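Local structure of natterin-like protein (Lethenteron camtschaticum, 5ZU4) at residues 150-155 with 280-285; 275-280 with 293-298. The protein is probably a pore-forming protein of the aerolysin type, joining a jacalin-like lectin domain, likely for glycan binding, to an ETX/MTX2 toxin-like module. All coordinates share one frame; numbering follows the deposited sequence.

Contact 1 (150-155 with 280-285); sequences VIQDMK and LLRITC
Q152 and L280 face each other as an antiparallel hydrogen-bonded pair, their side chains running alongside one another on the same face of the sheet. Q152 CG, held between its own backbone N and carbonyl carbon (chi1 63°), lies 4.0 Å from L280 CD1, and from there the extended chain carries the amide toward R282. The two polar ends meet without bonding: Q152 NE2 comes within 3.4 Å of R282 NH1, but both are donors, and the amide and guanidinium planes are turned 66° apart. Q152 OE1 lies instead over the aliphatic base of R282, near CB. The arginine leaves the backbone with CG anti to N, then bends at chi3 (-58°), and its NE forms a salt bridge with D292. D153 also lies alongside L280, its OD2 3.6 Å from L280 CD2; here the chain turns a corner and the pairing with 280-285 stops. The reverse face carries the buried, non-hydrogen-bonded pair I151 and L281, where I151 CG1 lies 4.3 Å from L281 CD1. Strand 135-155 thus pairs antiparallel with strand 260-285 within the ETX/MTX2 part of the chain. Four backbone bonds tie the strands, three of them nearly straight and the one from Q152 N to L280 O (2.8 Å) somewhat bent. Cohesion therefore rests on the backbone ladder and apolar packing; the polar side chains add no hydrogen bond or salt bridge between the segments, and the charge of R282 is probably balanced mainly by D292.

Contact 2 (275-280 with 293-298); sequences LPYTAL and APLSGI
Y277 lays its ring against the backbone of G297, its partner in an antiparallel hydrogen-bonded pair. With CG set between the backbone N and carbonyl carbon (chi1 82°), the ring leans across to the other strand, and one face receives G297 N 3.7 Å above its centre. Y277 CE2 comes to 3.5 Å from G297 CA, a close fit against a residue that has no side chain to intervene. L295 projects from the same face of the sheet as Y277 and runs beside it in the same direction; its CB lies 4.3 Å from Y277 CE1, oblique to the ring, while CD1 approaches the phenol oxygen. L295 CB also packs on the carbonyl of A279, its own bridge partner, 3.5 Å from A279 O. Reciprocal backbone bonds link Y277 with G297 and A279 with L295, including Y277 N to G297 O at 2.6 Å. T278 and S296 lie on the other face. These segments are neighbouring arms of the hairpin formed by strands 260-285 and 290-313. At its ring end Y277 hydrogen-bonds through OH to S201 O and packs edge-to-face with W200, while M154 of strand 135-155 touches it from the opposite flank of strand 260-285.

In the fold
Contacts 1 and 2 have centres about 10 Å apart and share L280 on strand 260-285, which at this level has 135-155 on one flank (contact 1) and 290-313 on the other (contact 2). Along the chain the order is 150-155, 275-280, 280-285, 293-298, so a sequence-distant pairing meets a local hairpin. Probable backbone hydrogen bonds join the two contacts, from K155 N to T278 O and from A293 N to L281 O, continuing the ladders on both flanks. All four segments belong to the ETX/MTX2 toxin-like part. Strand 135-155 also pairs with 6-12 and 123-131 of the jacalin-like part, so it probably helps connect the two.

Contact 1 (150-155 with 280-285)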
ATOM      1  N   VAL B 150     -13.705   9.395  -7.875  1.00 46.90           N
ATOM      2  CA  VAL B 150     -14.137   8.277  -7.034  1.00 49.00           C
ATOM      3  C   VAL B 150     -14.821   7.203  -7.856  1.00 46.14           C
ATOM      4  O   VAL B 150     -15.688   7.507  -8.670  1.00 43.92           O
ATOM      5  CB  VAL B 150     -15.006   8.732  -5.837  1.00 54.03           C
ATOM      6  CG1 VAL B 150     -14.250   9.733  -4.981  1.00 52.95           C
ATOM      7  CG2 VAL B 150     -16.290   9.375  -6.295  1.00 67.61           C
ATOM      8  N   ILE B 151     -14.384   5.954  -7.675  1.00 45.02           N
ATOM      9  CA  ILE B 151     -15.043   4.778  -8.269  1.00 44.31           C
ATOM     10  C   ILE B 151     -16.138   4.390  -7.288  1.00 44.86           C
ATOM     11  O   ILE B 151     -15.872   4.285  -6.105  1.00 47.54           O
ATOM     12  CB  ILE B 151     -14.057   3.614  -8.488  1.00 46.76           C
ATOM     13  CG1 ILE B 151     -12.929   4.075  -9.430  1.00 46.42           C
ATOM     14  CG2 ILE B 151     -14.771   2.387  -9.071  1.00 46.99           C
ATOM     15  CD1 ILE B 151     -11.914   3.014  -9.784  1.00 44.74           C
ATOM     16  N   GLN B 152     -17.371   4.244  -7.764  1.00 44.96           N
ATOM     17  CA  GLN B 152     -18.521   4.011  -6.887  1.00 46.87           C
ATOM     18  C   GLN B 152     -19.550   3.137  -7.588  1.00 46.76           C
ATOM     19  O   GLN B 152     -19.255   2.642  -8.675  1.00 42.57           O
ATOM     20  CB  GLN B 152     -19.095   5.335  -6.401  1.00 46.54           C
ATOM     21  CG  GLN B 152     -19.652   6.215  -7.503  1.00 52.56           C
ATOM     22  CD  GLN B 152     -19.920   7.606  -6.993  1.00 52.78           C
ATOM     23  OE1 GLN B 152     -18.987   8.367  -6.737  1.00 56.92           O
ATOM     24  NE2 GLN B 152     -21.180   7.941  -6.816  1.00 55.36           N
ATOM     25  N   ASP B 153     -20.696   2.888  -6.931  1.00 57.59           N
ATOM     26  CA  ASP B 153     -21.762   1.952  -7.387  1.00 60.47           C
ATOM     27  C   ASP B 153     -21.165   0.600  -7.744  1.00 57.96           C
ATOM     28  O   ASP B 153     -21.430   0.031  -8.831  1.00 54.80           O
ATOM     29  CB  ASP B 153     -22.585   2.510  -8.579  1.00 67.04           C
ATOM     30  CG  ASP B 153     -23.250   3.872  -8.276  1.00 80.89           C
ATOM     31  OD1 ASP B 153     -23.474   4.205  -7.078  1.00 84.61           O
ATOM     32  OD2 ASP B 153     -23.547   4.613  -9.255  1.00 84.99           O
ATOM     33  N   MET B 154     -20.337   0.092  -6.833  1.00 51.69           N
ATOM     34  CA  MET B 154     -19.567  -1.109  -7.123  1.00 49.22           C
ATOM     35  C   MET B 154     -20.479  -2.333  -7.149  1.00 48.60           C
ATOM     36  O   MET B 154     -21.248  -2.578  -6.212  1.00 49.45           O
ATOM     37  CB  MET B 154     -18.463  -1.278  -6.076  1.00 50.62           C
ATOM     38  CG  MET B 154     -17.565  -2.494  -6.247  1.00 44.94           C
ATOM     39  SD  MET B 154     -16.764  -2.589  -7.847  1.00 43.22           S
ATOM     40  CE  MET B 154     -15.504  -1.320  -7.729  1.00 46.90           C
ATOM     41  N   LYS B 155     -20.393  -3.108  -8.217  1.00 49.05           N
ATOM     42  CA  LYS B 155     -21.182  -4.331  -8.338  1.00 55.31           C
ATOM     43  C   LYS B 155     -20.296  -5.504  -8.761  1.00 54.92           C
ATOM     44  O   LYS B 155     -19.335  -5.335  -9.534  1.00 54.65           O
ATOM     45  CB  LYS B 155     -22.365  -4.114  -9.311  1.00 60.60           C
ATOM     46  CG  LYS B 155     -23.563  -3.500  -8.597  1.00 72.40           C
ATOM     47  CD  LYS B 155     -24.465  -2.597  -9.455  1.00 82.07           C
ATOM     48  CE  LYS B 155     -25.544  -1.929  -8.574  1.00 82.47           C
ATOM     49  NZ  LYS B 155     -26.108  -0.664  -9.124  1.00 82.25           N
ATOM     50  N   LEU B 280     -18.917   2.883 -11.503  1.00 52.06           N
ATOM     51  CA  LEU B 280     -18.770   4.100 -12.258  1.00 52.28           C
ATOM     52  C   LEU B 280     -17.699   4.986 -11.648  1.00 48.53           C
ATOM     53  O   LEU B 280     -17.591   5.116 -10.418  1.00 42.95           O
ATOM     54  CB  LEU B 280     -20.124   4.790 -12.486  1.00 57.50           C
ATOM     55  CG  LEU B 280     -20.813   5.813 -11.601  1.00 61.06           C
ATOM     56  CD1 LEU B 280     -19.992   7.076 -11.441  1.00 70.86           C
ATOM     57  CD2 LEU B 280     -22.150   6.167 -12.241  1.00 62.33           C
ATOM     58  N   LEU B 281     -16.895   5.558 -12.544  1.00 42.51           N
ATOM     59  CA  LEU B 281     -15.941   6.585 -12.201  1.00 42.66           C
ATOM     60  C   LEU B 281     -16.637   7.934 -12.322  1.00 44.71           C
ATOM     61  O   LEU B 281     -17.074   8.293 -13.392  1.00 45.25           O
ATOM     62  CB  LEU B 281     -14.756   6.527 -13.145  1.00 42.40           C
ATOM     63  CG  LEU B 281     -13.705   7.620 -13.044  1.00 43.04           C
ATOM     64  CD1 LEU B 281     -13.113   7.731 -11.651  1.00 41.79           C
ATOM     65  CD2 LEU B 281     -12.639   7.315 -14.070  1.00 43.70           C
ATOM     66  N   ARG B 282     -16.750   8.656 -11.211  1.00 44.42           N
ATOM     67  CA  ARG B 282     -17.248   9.995 -11.199  1.00 43.79           C
ATOM     68  C   ARG B 282     -16.084  10.933 -10.892  1.00 43.63           C
ATOM     69  O   ARG B 282     -15.470  10.856  -9.812  1.00 40.98           O
ATOM     70  CB  ARG B 282     -18.388  10.170 -10.177  1.00 48.43           C
ATOM     71  CG  ARG B 282     -18.809  11.641  -9.960  1.00 54.37           C
ATOM     72  CD  ARG B 282     -20.182  11.820  -9.324  1.00 53.19           C
ATOM     73  NE  ARG B 282     -21.199  11.163 -10.141  1.00 56.00           N
ATOM     74  CZ  ARG B 282     -22.316  10.571  -9.690  1.00 57.74           C
ATOM     75  NH1 ARG B 282     -22.625  10.537  -8.398  1.00 59.86           N
ATOM     76  NH2 ARG B 282     -23.140   9.981 -10.557  1.00 57.23           N
ATOM     77  N   ILE B 283     -15.823  11.838 -11.838  1.00 38.77           N
ATOM     78  CA  ILE B 283     -14.844  12.879 -11.690  1.00 38.22           C
ATOM     79  C   ILE B 283     -15.613  14.145 -11.422  1.00 40.11           C
ATOM     80  O   ILE B 283     -16.416  14.554 -12.235  1.00 44.85           O
ATOM     81  CB  ILE B 283     -14.022  13.064 -12.973  1.00 39.90           C
ATOM     82  CG1 ILE B 283     -13.229  11.777 -13.265  1.00 39.83           C
ATOM     83  CG2 ILE B 283     -13.078  14.260 -12.817  1.00 39.10           C
ATOM     84  CD1 ILE B 283     -12.716  11.668 -14.681  1.00 42.61           C
ATOM     85  N   THR B 284     -15.363  14.766 -10.278  1.00 41.81           N
ATOM     86  CA  THR B 284     -16.100  15.943  -9.861  1.00 37.98           C
ATOM     87  C   THR B 284     -15.119  17.103  -9.901  1.00 41.22           C
ATOM     88  O   THR B 284     -14.031  17.042  -9.308  1.00 40.52           O
ATOM     89  CB  THR B 284     -16.720  15.741  -8.463  1.00 38.11           C
ATOM     90  OG1 THR B 284     -17.626  14.615  -8.504  1.00 38.61           O
ATOM     91  CG2 THR B 284     -17.509  17.009  -7.994  1.00 36.84           C
ATOM     92  N   CYS B 285     -15.492  18.161 -10.618  1.00 40.09           N
ATOM     93  CA  CYS B 285     -14.647  19.349 -10.704  1.00 41.27           C
ATOM     94  C   CYS B 285     -14.802  20.291  -9.509  1.00 42.18           C
ATOM     95  O   CYS B 285     -15.800  20.257  -8.765  1.00 42.49           O
ATOM     96  CB  CYS B 285     -14.981  20.123 -11.966  1.00 41.90           C
ATOM     97  SG  CYS B 285     -14.788  19.155 -13.462  1.00 43.30           S
TER

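Contact 2 (275-280 with 293-298)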
ATOM      1  N   LEU B 275     -13.246 -12.118  -9.437  1.00 46.95           N
ATOM      2  CA  LEU B 275     -14.647 -11.810  -9.740  1.00 53.68           C
ATOM      3  C   LEU B 275     -14.702 -10.623 -10.712  1.00 54.13           C
ATOM      4  O   LEU B 275     -13.916  -9.697 -10.581  1.00 56.33           O
ATOM      5  CB  LEU B 275     -15.441 -11.443  -8.459  1.00 50.36           C
ATOM      6  CG  LEU B 275     -15.710 -12.540  -7.427  1.00 52.90           C
ATOM      7  CD1 LEU B 275     -16.447 -12.017  -6.199  1.00 53.15           C
ATOM      8  CD2 LEU B 275     -16.501 -13.680  -8.046  1.00 56.75           C
ATOM      9  N   PRO B 276     -15.629 -10.636 -11.682  1.00 54.40           N
ATOM     10  CA  PRO B 276     -15.783  -9.428 -12.499  1.00 50.51           C
ATOM     11  C   PRO B 276     -16.497  -8.343 -11.715  1.00 43.93           C
ATOM     12  O   PRO B 276     -17.301  -8.650 -10.810  1.00 42.95           O
ATOM     13  CB  PRO B 276     -16.662  -9.896 -13.668  1.00 49.21           C
ATOM     14  CG  PRO B 276     -16.533 -11.370 -13.670  1.00 54.95           C
ATOM     15  CD  PRO B 276     -16.426 -11.742 -12.225  1.00 54.75           C
ATOM     16  N   TYR B 277     -16.238  -7.090 -12.059  1.00 39.53           N
ATOM     17  CA  TYR B 277     -16.931  -5.986 -11.391  1.00 44.02           C
ATOM     18  C   TYR B 277     -17.448  -4.958 -12.407  1.00 42.98           C
ATOM     19  O   TYR B 277     -16.904  -4.843 -13.514  1.00 39.53           O
ATOM     20  CB  TYR B 277     -16.008  -5.306 -10.329  1.00 44.73           C
ATOM     21  CG  TYR B 277     -15.027  -4.267 -10.884  1.00 42.71           C
ATOM     22  CD1 TYR B 277     -15.431  -2.953 -11.109  1.00 42.28           C
ATOM     23  CD2 TYR B 277     -13.710  -4.596 -11.174  1.00 38.26           C
ATOM     24  CE1 TYR B 277     -14.554  -2.003 -11.609  1.00 40.93           C
ATOM     25  CE2 TYR B 277     -12.845  -3.651 -11.686  1.00 40.47           C
ATOM     26  CZ  TYR B 277     -13.277  -2.359 -11.896  1.00 40.42           C
ATOM     27  OH  TYR B 277     -12.442  -1.406 -12.393  1.00 41.61           O
ATOM     28  N   THR B 278     -18.474  -4.222 -11.999  1.00 37.69           N
ATOM     29  CA  THR B 278     -18.889  -3.017 -12.693  1.00 44.47           C
ATOM     30  C   THR B 278     -18.995  -1.918 -11.662  1.00 45.33           C
ATOM     31  O   THR B 278     -19.340  -2.173 -10.502  1.00 40.09           O
ATOM     32  CB  THR B 278     -20.278  -3.141 -13.418  1.00 45.95           C
ATOM     33  OG1 THR B 278     -21.337  -3.330 -12.452  1.00 44.25           O
ATOM     34  CG2 THR B 278     -20.247  -4.283 -14.437  1.00 43.82           C
ATOM     35  N   ALA B 279     -18.694  -0.703 -12.101  1.00 46.46           N
ATOM     36  CA  ALA B 279     -18.756   0.471 -11.241  1.00 48.72           C
ATOM     37  C   ALA B 279     -18.823   1.716 -12.117  1.00 47.23           C
ATOM     38  O   ALA B 279     -18.767   1.624 -13.337  1.00 44.86           O
ATOM     39  CB  ALA B 279     -17.517   0.505 -10.341  1.00 49.20           C
ATOM     40  N   LEU B 280     -18.917   2.883 -11.503  1.00 52.06           N
ATOM     41  CA  LEU B 280     -18.770   4.100 -12.258  1.00 52.28           C
ATOM     42  C   LEU B 280     -17.699   4.986 -11.648  1.00 48.53           C
ATOM     43  O   LEU B 280     -17.591   5.116 -10.418  1.00 42.95           O
ATOM     44  CB  LEU B 280     -20.124   4.790 -12.486  1.00 57.50           C
ATOM     45  CG  LEU B 280     -20.813   5.813 -11.601  1.00 61.06           C
ATOM     46  CD1 LEU B 280     -19.992   7.076 -11.441  1.00 70.86           C
ATOM     47  CD2 LEU B 280     -22.150   6.167 -12.241  1.00 62.33           C
ATOM     48  N   ALA B 293     -18.115   7.844 -16.033  1.00 46.68           N
ATOM     49  CA  ALA B 293     -17.678   6.893 -17.034  1.00 48.82           C
ATOM     50  C   ALA B 293     -17.962   5.516 -16.505  1.00 51.13           C
ATOM     51  O   ALA B 293     -17.485   5.180 -15.425  1.00 52.08           O
ATOM     52  CB  ALA B 293     -16.192   7.060 -17.314  1.00 49.27           C
ATOM     53  N   PRO B 294     -18.739   4.708 -17.248  1.00 55.10           N
ATOM     54  CA  PRO B 294     -18.937   3.317 -16.782  1.00 56.62           C
ATOM     55  C   PRO B 294     -17.619   2.528 -16.771  1.00 52.34           C
ATOM     56  O   PRO B 294     -16.771   2.758 -17.618  1.00 52.68           O
ATOM     57  CB  PRO B 294     -19.938   2.721 -17.788  1.00 59.03           C
ATOM     58  CG  PRO B 294     -20.453   3.871 -18.605  1.00 58.96           C
ATOM     59  CD  PRO B 294     -19.477   5.003 -18.490  1.00 54.18           C
ATOM     60  N   LEU B 295     -17.445   1.650 -15.784  1.00 50.30           N
ATOM     61  CA  LEU B 295     -16.224   0.846 -15.663  1.00 51.84           C
ATOM     62  C   LEU B 295     -16.567  -0.614 -15.587  1.00 46.27           C
ATOM     63  O   LEU B 295     -17.557  -0.991 -14.993  1.00 46.84           O
ATOM     64  CB  LEU B 295     -15.463   1.201 -14.373  1.00 49.07           C
ATOM     65  CG  LEU B 295     -14.678   2.492 -14.310  1.00 49.26           C
ATOM     66  CD1 LEU B 295     -13.757   2.409 -13.106  1.00 52.53           C
ATOM     67  CD2 LEU B 295     -13.842   2.703 -15.567  1.00 50.08           C
ATOM     68  N   SER B 296     -15.692  -1.438 -16.122  1.00 50.09           N
ATOM     69  CA  SER B 296     -15.846  -2.880 -16.015  1.00 55.31           C
ATOM     70  C   SER B 296     -14.479  -3.491 -15.814  1.00 48.67           C
ATOM     71  O   SER B 296     -13.513  -3.056 -16.447  1.00 49.13           O
ATOM     72  CB  SER B 296     -16.504  -3.413 -17.302  1.00 61.36           C
ATOM     73  OG  SER B 296     -16.365  -4.816 -17.414  1.00 70.21           O
ATOM     74  N   GLY B 297     -14.366  -4.510 -14.960  1.00 46.68           N
ATOM     75  CA  GLY B 297     -13.064  -5.190 -14.818  1.00 45.89           C
ATOM     76  C   GLY B 297     -13.068  -6.385 -13.892  1.00 49.65           C
ATOM     77  O   GLY B 297     -14.119  -6.953 -13.629  1.00 54.11           O
ATOM     78  N   ILE B 298     -11.888  -6.735 -13.382  1.00 50.75           N
ATOM     79  CA  ILE B 298     -11.710  -7.850 -12.473  1.00 54.69           C
ATOM     80  C   ILE B 298     -11.257  -7.375 -11.053  1.00 50.06           C
ATOM     81  O   ILE B 298     -10.326  -6.586 -10.890  1.00 44.41           O
ATOM     82  CB  ILE B 298     -10.799  -8.951 -13.112  1.00 65.92           C
ATOM     83  CG1 ILE B 298      -9.312  -8.528 -13.128  1.00 82.02           C
ATOM     84  CG2 ILE B 298     -11.319  -9.320 -14.525  1.00 61.81           C
ATOM     85  CD1 ILE B 298      -8.391  -9.279 -14.103  1.00 89.33           C
TER